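Local coordinates for protein SusD homolog (Bacteroides thetaiotaomicron, PDB 3SGH) that probably binds glycans at the bacterial cell surface as a SusD-like outer-membrane lipoprotein, helping to capture sugars for uptake, at residues Asp74-Arg79 with Arg455-Thr460; Tyr65-Glu70 with Ser443-Cys448; Ala135-Glu140 with Ala469-Ala474; Gly121-Thr126 with Gln141-Ala146. All coordinates share one frame; numbering follows the deposited sequence.

Interaction 1: Asp74-Arg79 with Arg455-Thr460; sequences DSSWGR and RRLRFT
One water is gripped from both segments where Asp-74 meets Phe-459: it donates to Asp-74 OD1 at 2.7 Å and weakly to Phe-459 O, while accepting a weak bond from Arg-458 NH1. Arg-458 NH1 stays 5.3 Å from Asp-74 OD1, so the opposite charges probably act on each other at a distance and through this water. The carboxylate rests against the root of Thr-460, with Asp-74 OD1 3.3 Å from Thr-460 CA and Asp-74 CG 3.5 Å from Thr-460 CB. Asp-74 OD2 accepts from the backbone N of Arg-461. Thr-460 is the N-cap of helix 461-466: its OG1 sits between backbone N and carbonyl carbon (chi1 68°) and caps a backbone N of that helix, which leaves methyl CG2 to press on Trp-77. Thr-460 CG2 comes within 3.4 Å of Trp-77 CB, the two side chains crossing at about a right angle. The contact thus sets the start of helix 75-84 and Asp-74 before it against the loop entering helix 461-466, with helix 100-120 packed on Ser-76, Trp-77 and Phe-459, and helix 33-40 on Ser-75 and Ser-76.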
# COMPACT_ATOMS: atom_id res chain seq x y z
N ASP A 74 -11.04 4.03 -13.11
CA ASP A 74 -10.75 5.46 -13.01
C ASP A 74 -10.96 6.06 -11.63
O ASP A 74 -10.67 7.24 -11.41
CB ASP A 74 -11.67 6.23 -13.98
CG ASP A 74 -11.45 5.87 -15.47
OD1 ASP A 74 -10.54 5.03 -15.79
OD2 ASP A 74 -12.17 6.45 -16.33
N SER A 75 -11.48 5.29 -10.68
CA SER A 75 -11.80 5.86 -9.36
C SER A 75 -10.62 6.46 -8.63
O SER A 75 -10.73 7.53 -7.98
CB SER A 75 -12.45 4.77 -8.47
OG SER A 75 -13.74 4.48 -8.93
N SER A 76 -9.50 5.75 -8.64
CA SER A 76 -8.34 6.16 -7.85
C SER A 76 -7.81 7.51 -8.29
O SER A 76 -7.51 8.38 -7.44
CB SER A 76 -7.24 5.09 -7.92
OG SER A 76 -7.66 3.88 -7.29
N TRP A 77 -7.70 7.70 -9.61
CA TRP A 77 -7.28 8.98 -10.15
C TRP A 77 -8.15 10.07 -9.59
O TRP A 77 -7.65 11.08 -9.07
CB TRP A 77 -7.34 8.99 -11.67
CG TRP A 77 -7.19 10.35 -12.28
CD1 TRP A 77 -8.10 11.33 -12.24
CD2 TRP A 77 -6.05 10.88 -13.02
NE1 TRP A 77 -7.63 12.45 -12.90
CE2 TRP A 77 -6.37 12.21 -13.37
CE3 TRP A 77 -4.79 10.38 -13.40
CZ2 TRP A 77 -5.51 13.04 -14.14
CZ3 TRP A 77 -3.92 11.20 -14.16
CH2 TRP A 77 -4.28 12.53 -14.51
N GLY A 78 -9.46 9.89 -9.72
CA GLY A 78 -10.40 10.94 -9.30
C GLY A 78 -10.32 11.26 -7.83
O GLY A 78 -10.40 12.43 -7.39
N ARG A 79 -10.15 10.20 -7.04
CA ARG A 79 -10.13 10.36 -5.61
C ARG A 79 -8.86 11.11 -5.13
O ARG A 79 -8.95 12.08 -4.34
CB ARG A 79 -10.23 8.97 -4.95
CG ARG A 79 -10.34 8.99 -3.40
CD ARG A 79 -11.54 9.76 -2.90
NE ARG A 79 -12.79 9.16 -3.34
CZ ARG A 79 -14.00 9.55 -2.96
NH1 ARG A 79 -14.14 10.55 -2.09
NH2 ARG A 79 -15.05 8.92 -3.45
N ARG A 455 -1.13 -5.69 -13.84
CA ARG A 455 0.18 -5.09 -13.69
C ARG A 455 0.11 -3.57 -13.39
O ARG A 455 1.06 -3.00 -12.85
CB ARG A 455 1.02 -5.39 -14.91
CG ARG A 455 1.15 -6.86 -15.22
CD ARG A 455 1.71 -7.73 -14.07
NE ARG A 455 3.08 -7.35 -13.71
CZ ARG A 455 3.81 -7.89 -12.73
NH1 ARG A 455 3.31 -8.83 -11.94
NH2 ARG A 455 5.07 -7.50 -12.51
N ARG A 456 -1.02 -2.95 -13.73
CA ARG A 456 -1.27 -1.53 -13.54
C ARG A 456 -2.75 -1.19 -13.75
O ARG A 456 -3.50 -1.98 -14.34
CB ARG A 456 -0.45 -0.68 -14.52
CG ARG A 456 -0.86 -0.75 -15.96
CD ARG A 456 0.07 -0.02 -16.88
NE ARG A 456 -0.27 1.41 -16.93
CZ ARG A 456 -1.17 1.94 -17.75
NH1 ARG A 456 -1.89 1.16 -18.57
NH2 ARG A 456 -1.40 3.25 -17.73
N LEU A 457 -3.16 -0.01 -13.29
CA LEU A 457 -4.42 0.57 -13.72
C LEU A 457 -4.16 1.39 -14.99
O LEU A 457 -3.04 1.81 -15.23
CB LEU A 457 -5.00 1.45 -12.60
CG LEU A 457 -5.83 0.72 -11.54
CD1 LEU A 457 -5.13 -0.49 -10.95
CD2 LEU A 457 -6.25 1.72 -10.45
N ARG A 458 -5.21 1.62 -15.78
CA ARG A 458 -5.13 2.34 -17.02
C ARG A 458 -5.40 3.82 -16.79
O ARG A 458 -5.95 4.22 -15.74
CB ARG A 458 -6.14 1.78 -18.02
CG ARG A 458 -5.81 0.38 -18.51
CD ARG A 458 -6.86 -0.18 -19.48
NE ARG A 458 -8.09 -0.50 -18.72
CZ ARG A 458 -9.18 0.26 -18.68
NH1 ARG A 458 -9.25 1.40 -19.37
NH2 ARG A 458 -10.22 -0.10 -17.93
N PHE A 459 -5.02 4.62 -17.79
CA PHE A 459 -5.33 6.04 -17.86
C PHE A 459 -6.88 6.19 -17.90
O PHE A 459 -7.61 5.29 -18.37
CB PHE A 459 -4.66 6.67 -19.09
CG PHE A 459 -3.14 6.56 -19.10
CD1 PHE A 459 -2.41 6.71 -17.94
CD2 PHE A 459 -2.47 6.38 -20.29
CE1 PHE A 459 -1.01 6.69 -17.97
CE2 PHE A 459 -1.09 6.35 -20.35
CZ PHE A 459 -0.36 6.49 -19.20
N THR A 460 -7.39 7.32 -17.41
CA THR A 460 -8.82 7.49 -17.25
C THR A 460 -9.56 8.03 -18.47
O THR A 460 -8.98 8.72 -19.32
CB THR A 460 -9.13 8.46 -16.11
OG1 THR A 460 -8.68 9.77 -16.50
CG2 THR A 460 -8.44 7.99 -14.78
O HOH W 1 -10.68 3.92 -18.25

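Interaction 2: Tyr65-Glu70 with Ser443-Cys448; sequences YYNASE and SMNADC
Tyr-66, whose carbonyl O lies only 3.2 Å from Asn-445 CB, is a non-glycine residue in the left-handed helical region (phi 73°). A single backbone bond joins the two loops: Met-444 N donates to Tyr-65 O at 2.9 Å, nearly straight and in the carbonyl plane. Beside it the selenomethionine Met-444 runs alongside Tyr-65, its CG 3.6 Å from Tyr-65 CB, before bending away. Beyond Tyr-66, Asn-445 ND2 donates to Asn-67 OD1 at 3.1 Å, from slightly outside the carbonyl plane; the two amides are turned 65° apart and the side chains cross at about a right angle. Asn-445 CG is anti to its backbone N (chi1 -172°), which carries the amide across to Asn-67. Both amides have a second grip: Asn-67 ND2 bonds Asn-61 OD1, and Asn-445 OD1 accepts from Asp-447 N at 2.8 Å. The ring of Tyr-66 meets Ser-443 OG at its edge, with Tyr-66 CD2 3.7 Å away, and Cys-448 CB packs against the same ring atom at 4.0 Å. The hydroxyls of Tyr-65 and Tyr-66 are tied to Ser-289 O and Ala-440 N respectively, anchoring both rings in the surrounding loops. Asn-445 to Cys-448 form a type I beta turn, and the bond from Asp-447 N to the side chain of its first residue makes an Asx turn, so the contact is a loop-to-loop junction built on a turn stabilised by asparagine.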
# COMPACT_ATOMS: atom_id res chain seq x y z
N TYR A 65 -10.80 -10.17 -11.20
CA TYR A 65 -10.39 -11.00 -12.35
C TYR A 65 -9.68 -10.17 -13.44
O TYR A 65 -9.58 -10.57 -14.62
CB TYR A 65 -11.61 -11.74 -12.92
CG TYR A 65 -12.50 -12.46 -11.93
CD1 TYR A 65 -13.50 -11.79 -11.25
CD2 TYR A 65 -12.39 -13.84 -11.71
CE1 TYR A 65 -14.37 -12.46 -10.41
CE2 TYR A 65 -13.20 -14.50 -10.87
CZ TYR A 65 -14.22 -13.82 -10.20
OH TYR A 65 -15.11 -14.46 -9.35
N TYR A 66 -9.22 -8.98 -13.03
CA TYR A 66 -8.35 -8.14 -13.82
C TYR A 66 -9.07 -7.48 -14.97
O TYR A 66 -8.45 -7.16 -15.93
CB TYR A 66 -7.15 -8.92 -14.36
CG TYR A 66 -6.49 -9.87 -13.36
CD1 TYR A 66 -6.29 -9.52 -12.03
CD2 TYR A 66 -6.10 -11.13 -13.76
CE1 TYR A 66 -5.71 -10.44 -11.14
CE2 TYR A 66 -5.52 -12.03 -12.87
CZ TYR A 66 -5.31 -11.68 -11.59
OH TYR A 66 -4.75 -12.63 -10.72
N ASN A 67 -10.38 -7.27 -14.85
CA ASN A 67 -11.11 -6.66 -15.96
C ASN A 67 -12.20 -5.69 -15.47
O ASN A 67 -13.38 -5.80 -15.83
CB ASN A 67 -11.70 -7.74 -16.86
CG ASN A 67 -11.97 -7.24 -18.25
OD1 ASN A 67 -11.10 -6.65 -18.87
ND2 ASN A 67 -13.19 -7.49 -18.76
N ALA A 68 -11.78 -4.74 -14.65
CA ALA A 68 -12.69 -3.69 -14.15
C ALA A 68 -13.27 -2.82 -15.25
O ALA A 68 -12.64 -2.55 -16.29
CB ALA A 68 -11.98 -2.78 -13.14
N SER A 69 -14.46 -2.33 -14.95
CA SER A 69 -15.12 -1.27 -15.70
C SER A 69 -14.28 -0.01 -15.73
O SER A 69 -13.42 0.19 -14.92
CB SER A 69 -16.47 -0.94 -15.07
OG SER A 69 -16.31 -0.33 -13.79
N GLU A 70 -14.55 0.87 -16.69
CA GLU A 70 -13.87 2.16 -16.75
C GLU A 70 -14.09 2.93 -15.46
O GLU A 70 -13.15 3.50 -14.95
CB GLU A 70 -14.40 2.97 -17.91
CG GLU A 70 -14.03 2.37 -19.28
CD GLU A 70 -14.49 3.22 -20.48
OE1 GLU A 70 -15.09 4.30 -20.28
OE2 GLU A 70 -14.28 2.79 -21.65
N SER A 443 -8.31 -15.18 -15.30
CA SER A 443 -8.29 -13.84 -15.80
C SER A 443 -9.40 -13.65 -16.81
O SER A 443 -9.58 -14.45 -17.72
CB SER A 443 -6.94 -13.51 -16.46
OG SER A 443 -7.00 -12.26 -17.13
N MSE A 444 -10.08 -12.52 -16.68
CA MSE A 444 -11.12 -12.08 -17.62
C MSE A 444 -10.60 -10.99 -18.60
O MSE A 444 -11.39 -10.34 -19.33
CB MSE A 444 -12.33 -11.59 -16.85
CG MSE A 444 -13.07 -12.63 -16.06
SE MSE A 444 -14.06 -13.77 -17.27
CE MSE A 444 -15.46 -12.54 -17.70
N ASN A 445 -9.27 -10.83 -18.63
CA ASN A 445 -8.60 -9.84 -19.46
C ASN A 445 -7.56 -10.56 -20.31
O ASN A 445 -6.71 -11.26 -19.79
CB ASN A 445 -7.91 -8.80 -18.57
CG ASN A 445 -7.33 -7.62 -19.34
OD1 ASN A 445 -6.24 -7.69 -19.90
ND2 ASN A 445 -8.04 -6.52 -19.34
N ALA A 446 -7.62 -10.34 -21.62
CA ALA A 446 -6.71 -10.99 -22.54
C ALA A 446 -5.26 -10.58 -22.38
O ALA A 446 -4.37 -11.30 -22.83
CB ALA A 446 -7.16 -10.70 -23.97
N ASP A 447 -5.01 -9.43 -21.77
CA ASP A 447 -3.65 -8.98 -21.56
C ASP A 447 -3.02 -9.37 -20.23
O ASP A 447 -1.83 -9.09 -20.00
CB ASP A 447 -3.56 -7.47 -21.71
CG ASP A 447 -3.84 -6.99 -23.12
OD1 ASP A 447 -3.81 -7.79 -24.07
OD2 ASP A 447 -4.13 -5.79 -23.27
N CYS A 448 -3.80 -10.02 -19.35
CA CYS A 448 -3.28 -10.43 -18.02
C CYS A 448 -3.44 -11.93 -17.85
O CYS A 448 -4.45 -12.51 -18.29
CB CYS A 448 -4.08 -9.77 -16.90
SG CYS A 448 -4.08 -7.95 -16.92

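Interaction 3: Ala135-Glu140 with Ala469-Ala474; sequences APYDNE and ANVEAA
Tyr-137 packs tightly on helix 468-477, whereas the ring of Pro-136 lies more loosely against Asn-470 on the exposed side. In the tight part the methyl of Ala-474 presses obliquely on the ring, its CB 3.4 Å from Tyr-137 CD2. Further along, Val-471 CA stands over one ring face, and Val-471 CG2 lies alongside the phenol, 3.5 Å from Tyr-137 OH. With Val-471 CG2 anti to its backbone N, this methyl is the branch that reaches the phenol end. The buried hydroxyl is satisfied by Glu-463 OE1, and Phe-459 meets the same ring edge-to-face.

The amide of Asn-470 runs beside the proline ring, pointing the same way, with Asn-470 ND2 3.8 Å from Pro-136 CD; the amide nitrogen sits closer to the backbone, Asn-470 ND2 being 3.3 Å from Ala-135 C. Asn-470 ND2 is hydrogen-bonded to Asn-467 OD1, while Asn-467 ND2 in turn donates to Ala-135 O. Between the two zones one water bridges the backbones, accepting from Tyr-137 N at 2.9 Å and donating to Asn-470 O at 2.7 Å. That carbonyl also takes the helical bond from Ala-474 N, so two donors share it. The arrangement lays the extended loop that follows helix 100-120 and leads into helix 140-162 across one side of helix 468-477, with the ring of Tyr-137 lying between the loop and the helix.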
# COMPACT_ATOMS: atom_id res chain seq x y z
N ALA A 135 -2.61 19.34 -18.67
CA ALA A 135 -1.20 19.26 -18.30
C ALA A 135 -0.54 18.10 -19.00
O ALA A 135 -1.07 16.99 -18.99
CB ALA A 135 -1.02 19.09 -16.78
N PRO A 136 0.65 18.31 -19.56
CA PRO A 136 1.45 17.18 -20.02
C PRO A 136 1.81 16.19 -18.94
O PRO A 136 1.93 16.54 -17.72
CB PRO A 136 2.71 17.85 -20.59
CG PRO A 136 2.26 19.19 -20.99
CD PRO A 136 1.27 19.60 -19.91
N TYR A 137 1.98 14.95 -19.36
CA TYR A 137 2.35 13.87 -18.45
C TYR A 137 3.87 13.84 -18.29
O TYR A 137 4.58 14.06 -19.24
CB TYR A 137 1.86 12.50 -18.96
CG TYR A 137 0.38 12.21 -18.68
CD1 TYR A 137 -0.62 13.12 -19.04
CD2 TYR A 137 -0.01 11.03 -18.04
CE1 TYR A 137 -1.97 12.85 -18.78
CE2 TYR A 137 -1.35 10.77 -17.79
CZ TYR A 137 -2.33 11.69 -18.18
OH TYR A 137 -3.67 11.45 -17.93
N ASP A 138 4.34 13.56 -17.07
CA ASP A 138 5.75 13.15 -16.86
C ASP A 138 5.86 11.64 -17.14
O ASP A 138 4.97 10.85 -16.77
CB ASP A 138 6.17 13.35 -15.40
CG ASP A 138 6.25 14.82 -14.98
OD1 ASP A 138 6.28 15.71 -15.83
OD2 ASP A 138 6.27 15.06 -13.75
N ASN A 139 6.96 11.20 -17.75
CA ASN A 139 7.20 9.76 -17.76
C ASN A 139 7.58 9.32 -16.34
O ASN A 139 7.76 10.16 -15.46
CB ASN A 139 8.20 9.35 -18.84
CG ASN A 139 9.61 9.82 -18.58
OD1 ASN A 139 9.97 10.21 -17.49
ND2 ASN A 139 10.41 9.79 -19.60
N GLU A 140 7.60 8.02 -16.11
CA GLU A 140 7.76 7.54 -14.76
C GLU A 140 9.11 7.93 -14.17
O GLU A 140 9.18 8.41 -13.05
CB GLU A 140 7.51 6.05 -14.70
CG GLU A 140 6.03 5.68 -14.97
CD GLU A 140 5.85 4.20 -15.25
OE1 GLU A 140 5.82 3.45 -14.26
OE2 GLU A 140 5.77 3.79 -16.45
N ALA A 469 -4.53 14.95 -26.26
CA ALA A 469 -3.19 14.97 -26.85
C ALA A 469 -2.15 14.52 -25.81
O ALA A 469 -1.28 13.69 -26.11
CB ALA A 469 -2.86 16.43 -27.47
N ASN A 470 -2.25 14.99 -24.57
CA ASN A 470 -1.22 14.65 -23.60
C ASN A 470 -1.32 13.21 -23.12
O ASN A 470 -0.31 12.53 -22.95
CB ASN A 470 -1.24 15.63 -22.41
CG ASN A 470 -0.80 17.04 -22.81
OD1 ASN A 470 0.07 17.19 -23.64
ND2 ASN A 470 -1.39 18.07 -22.21
N VAL A 471 -2.54 12.72 -22.90
CA VAL A 471 -2.68 11.32 -22.48
C VAL A 471 -2.25 10.36 -23.62
O VAL A 471 -1.65 9.35 -23.38
CB VAL A 471 -4.07 10.99 -21.88
CG1 VAL A 471 -5.12 10.82 -22.89
CG2 VAL A 471 -3.92 9.72 -20.96
N GLU A 472 -2.53 10.71 -24.87
CA GLU A 472 -2.08 9.86 -25.99
C GLU A 472 -0.55 9.80 -26.08
O GLU A 472 0.03 8.75 -26.40
CB GLU A 472 -2.72 10.34 -27.30
CG GLU A 472 -4.20 10.08 -27.31
CD GLU A 472 -4.93 10.39 -28.62
OE1 GLU A 472 -4.48 11.22 -29.43
OE2 GLU A 472 -6.00 9.77 -28.81
N ALA A 473 0.12 10.92 -25.80
CA ALA A 473 1.57 10.97 -25.69
C ALA A 473 2.07 10.11 -24.54
O ALA A 473 3.11 9.43 -24.67
CB ALA A 473 2.06 12.40 -25.57
N ALA A 474 1.34 10.12 -23.43
CA ALA A 474 1.71 9.34 -22.27
C ALA A 474 1.67 7.82 -22.53
O ALA A 474 2.42 7.07 -21.90
CB ALA A 474 0.84 9.68 -21.06
O HOH W 2 1.78 14.06 -22.07

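Interaction 4: Gly121-Thr126 with Gln141-Ala146; sequences GPIPYT and QTVWHA
Val-143 CG2 is the methyl on which the loop closes: it touches Ile-123 CD1 at 3.8 Å and Tyr-125 CB at 3.6 Å, and the Val-143 side chain crosses both at about a right angle. This methyl lies anti to its own backbone N, with CG1 between backbone N and carbonyl carbon (chi1 65°), and so points from the helix toward Ile-123 and Tyr-125. One turn on, the methyl of Ala-146 approaches the Tyr-125 ring obliquely, with Ala-146 CB 3.8 Å from Tyr-125 CD2. The same methyl meets Thr-126 CG2 at 3.4 Å, tighter than usual for two carbons, and Thr-142 CG2 adds a looser contact to this threonine methyl at the exposed margin.

Polar bonds in the next shell position these apolar groups. Tyr-125 OH is hydrogen-bonded to Asp-150 OD2 further along helix 140-162, and its ring makes a cation-pi contact with Arg-109. Thr-126 OG1 bonds Asp-138 OD1, turning the threonine so that CG2 faces the helix. Thr-142 OG1 bonds Asn-139 OD1, the side chain that caps the start of the helix. Farther out, Ile-123 packs on Met-113 and Leu-116 of helix 100-120, and Gly-121, with a positive phi of 96°, lets the chain leave that helix. The result is a connection between two helices whose loop folds back on the helix it leads into, in keeping with the alpha-alpha superhelix of this SusD-like protein.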
# COMPACT_ATOMS: atom_id res chain seq x y z
N GLY A 121 1.35 4.58 -13.58
CA GLY A 121 2.60 4.93 -14.24
C GLY A 121 2.70 6.43 -14.49
O GLY A 121 2.61 7.22 -13.54
N PRO A 122 2.87 6.84 -15.78
CA PRO A 122 2.95 8.28 -16.02
C PRO A 122 1.76 9.05 -15.42
O PRO A 122 0.62 8.61 -15.50
CB PRO A 122 2.91 8.39 -17.55
CG PRO A 122 3.47 7.14 -18.04
CD PRO A 122 3.01 6.08 -17.03
N ILE A 123 2.05 10.22 -14.86
CA ILE A 123 1.02 11.16 -14.43
C ILE A 123 1.53 12.55 -14.73
O ILE A 123 2.72 12.78 -14.77
CB ILE A 123 0.77 11.04 -12.91
CG1 ILE A 123 2.05 11.28 -12.11
CG2 ILE A 123 0.06 9.69 -12.52
CD1 ILE A 123 1.84 11.42 -10.58
N PRO A 124 0.63 13.54 -14.82
CA PRO A 124 1.10 14.93 -14.79
C PRO A 124 1.60 15.28 -13.40
O PRO A 124 0.99 14.88 -12.38
CB PRO A 124 -0.16 15.75 -15.14
CG PRO A 124 -1.22 14.79 -15.47
CD PRO A 124 -0.83 13.43 -14.93
N TYR A 125 2.70 16.02 -13.33
CA TYR A 125 3.27 16.40 -12.05
C TYR A 125 4.09 17.69 -12.22
O TYR A 125 3.61 18.76 -11.84
CB TYR A 125 4.04 15.22 -11.41
CG TYR A 125 4.54 15.48 -10.00
CD1 TYR A 125 3.75 15.18 -8.90
CD2 TYR A 125 5.78 16.08 -9.79
CE1 TYR A 125 4.18 15.45 -7.60
CE2 TYR A 125 6.22 16.36 -8.47
CZ TYR A 125 5.39 16.04 -7.39
OH TYR A 125 5.78 16.32 -6.11
N THR A 126 5.25 17.60 -12.86
CA THR A 126 6.16 18.75 -13.00
C THR A 126 5.56 19.89 -13.79
O THR A 126 5.82 21.06 -13.49
CB THR A 126 7.49 18.35 -13.63
OG1 THR A 126 7.27 17.86 -14.95
CG2 THR A 126 8.19 17.27 -12.83
N GLN A 141 10.20 7.82 -14.93
CA GLN A 141 11.47 8.30 -14.37
C GLN A 141 11.36 9.75 -13.89
O GLN A 141 11.83 10.09 -12.79
CB GLN A 141 12.65 8.13 -15.36
CG GLN A 141 13.93 8.59 -14.75
CD GLN A 141 15.02 8.73 -15.77
OE1 GLN A 141 14.82 9.35 -16.83
NE2 GLN A 141 16.18 8.16 -15.48
N THR A 142 10.71 10.59 -14.68
CA THR A 142 10.69 12.02 -14.39
C THR A 142 9.88 12.30 -13.15
O THR A 142 10.30 13.07 -12.29
CB THR A 142 10.12 12.81 -15.61
OG1 THR A 142 11.06 12.69 -16.70
CG2 THR A 142 9.93 14.28 -15.27
N VAL A 143 8.71 11.66 -13.04
CA VAL A 143 7.86 11.91 -11.85
C VAL A 143 8.49 11.33 -10.58
O VAL A 143 8.47 11.98 -9.57
CB VAL A 143 6.38 11.48 -12.02
CG1 VAL A 143 6.20 9.97 -12.19
CG2 VAL A 143 5.58 12.00 -10.85
N TRP A 144 9.09 10.15 -10.64
CA TRP A 144 9.74 9.62 -9.44
C TRP A 144 10.86 10.56 -8.99
O TRP A 144 10.97 10.89 -7.81
CB TRP A 144 10.22 8.19 -9.69
CG TRP A 144 9.07 7.19 -9.57
CD1 TRP A 144 8.34 6.66 -10.59
CD2 TRP A 144 8.48 6.67 -8.36
NE1 TRP A 144 7.40 5.83 -10.12
CE2 TRP A 144 7.42 5.83 -8.75
CE3 TRP A 144 8.76 6.82 -7.01
CZ2 TRP A 144 6.65 5.12 -7.83
CZ3 TRP A 144 7.96 6.15 -6.08
CH2 TRP A 144 6.92 5.33 -6.50
N HIS A 145 11.70 10.98 -9.92
CA HIS A 145 12.80 11.92 -9.56
C HIS A 145 12.29 13.27 -9.04
O HIS A 145 12.79 13.78 -8.01
CB HIS A 145 13.76 12.11 -10.72
CG HIS A 145 14.65 10.93 -10.97
ND1 HIS A 145 15.95 11.05 -11.41
CD2 HIS A 145 14.42 9.60 -10.87
CE1 HIS A 145 16.47 9.85 -11.57
NE2 HIS A 145 15.56 8.95 -11.25
N ALA A 146 11.28 13.83 -9.72
CA ALA A 146 10.63 15.06 -9.27
C ALA A 146 10.07 14.93 -7.86
O ALA A 146 10.23 15.86 -7.07
CB ALA A 146 9.52 15.49 -10.22

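Interactions 1, 3 and 4 form one continuous region, their centres 10 to 15 Å apart, whereas interaction 2 touches interaction 1 alone, through Arg-458 and Ala-68, and stands about 24 and 26 Å, between centres, from interactions 3 and 4. Phe-459 of interaction 1 reaches both Tyr-137 and Pro-122, and Trp-77 packs on Tyr-137 and Pro-124. Interactions 3 and 4 use the same loop between helices 100-120 and 140-162, Asp-138 N bonding Ile-123 O. Chemistry differs with the elements joined: interaction 4, loop on helix, is purely apolar across its segments, the buried interactions 1 and 3 each add a bridging water to mixed polar and apolar packing, and loop-to-loop interaction 2 relies on direct hydrogen bonds.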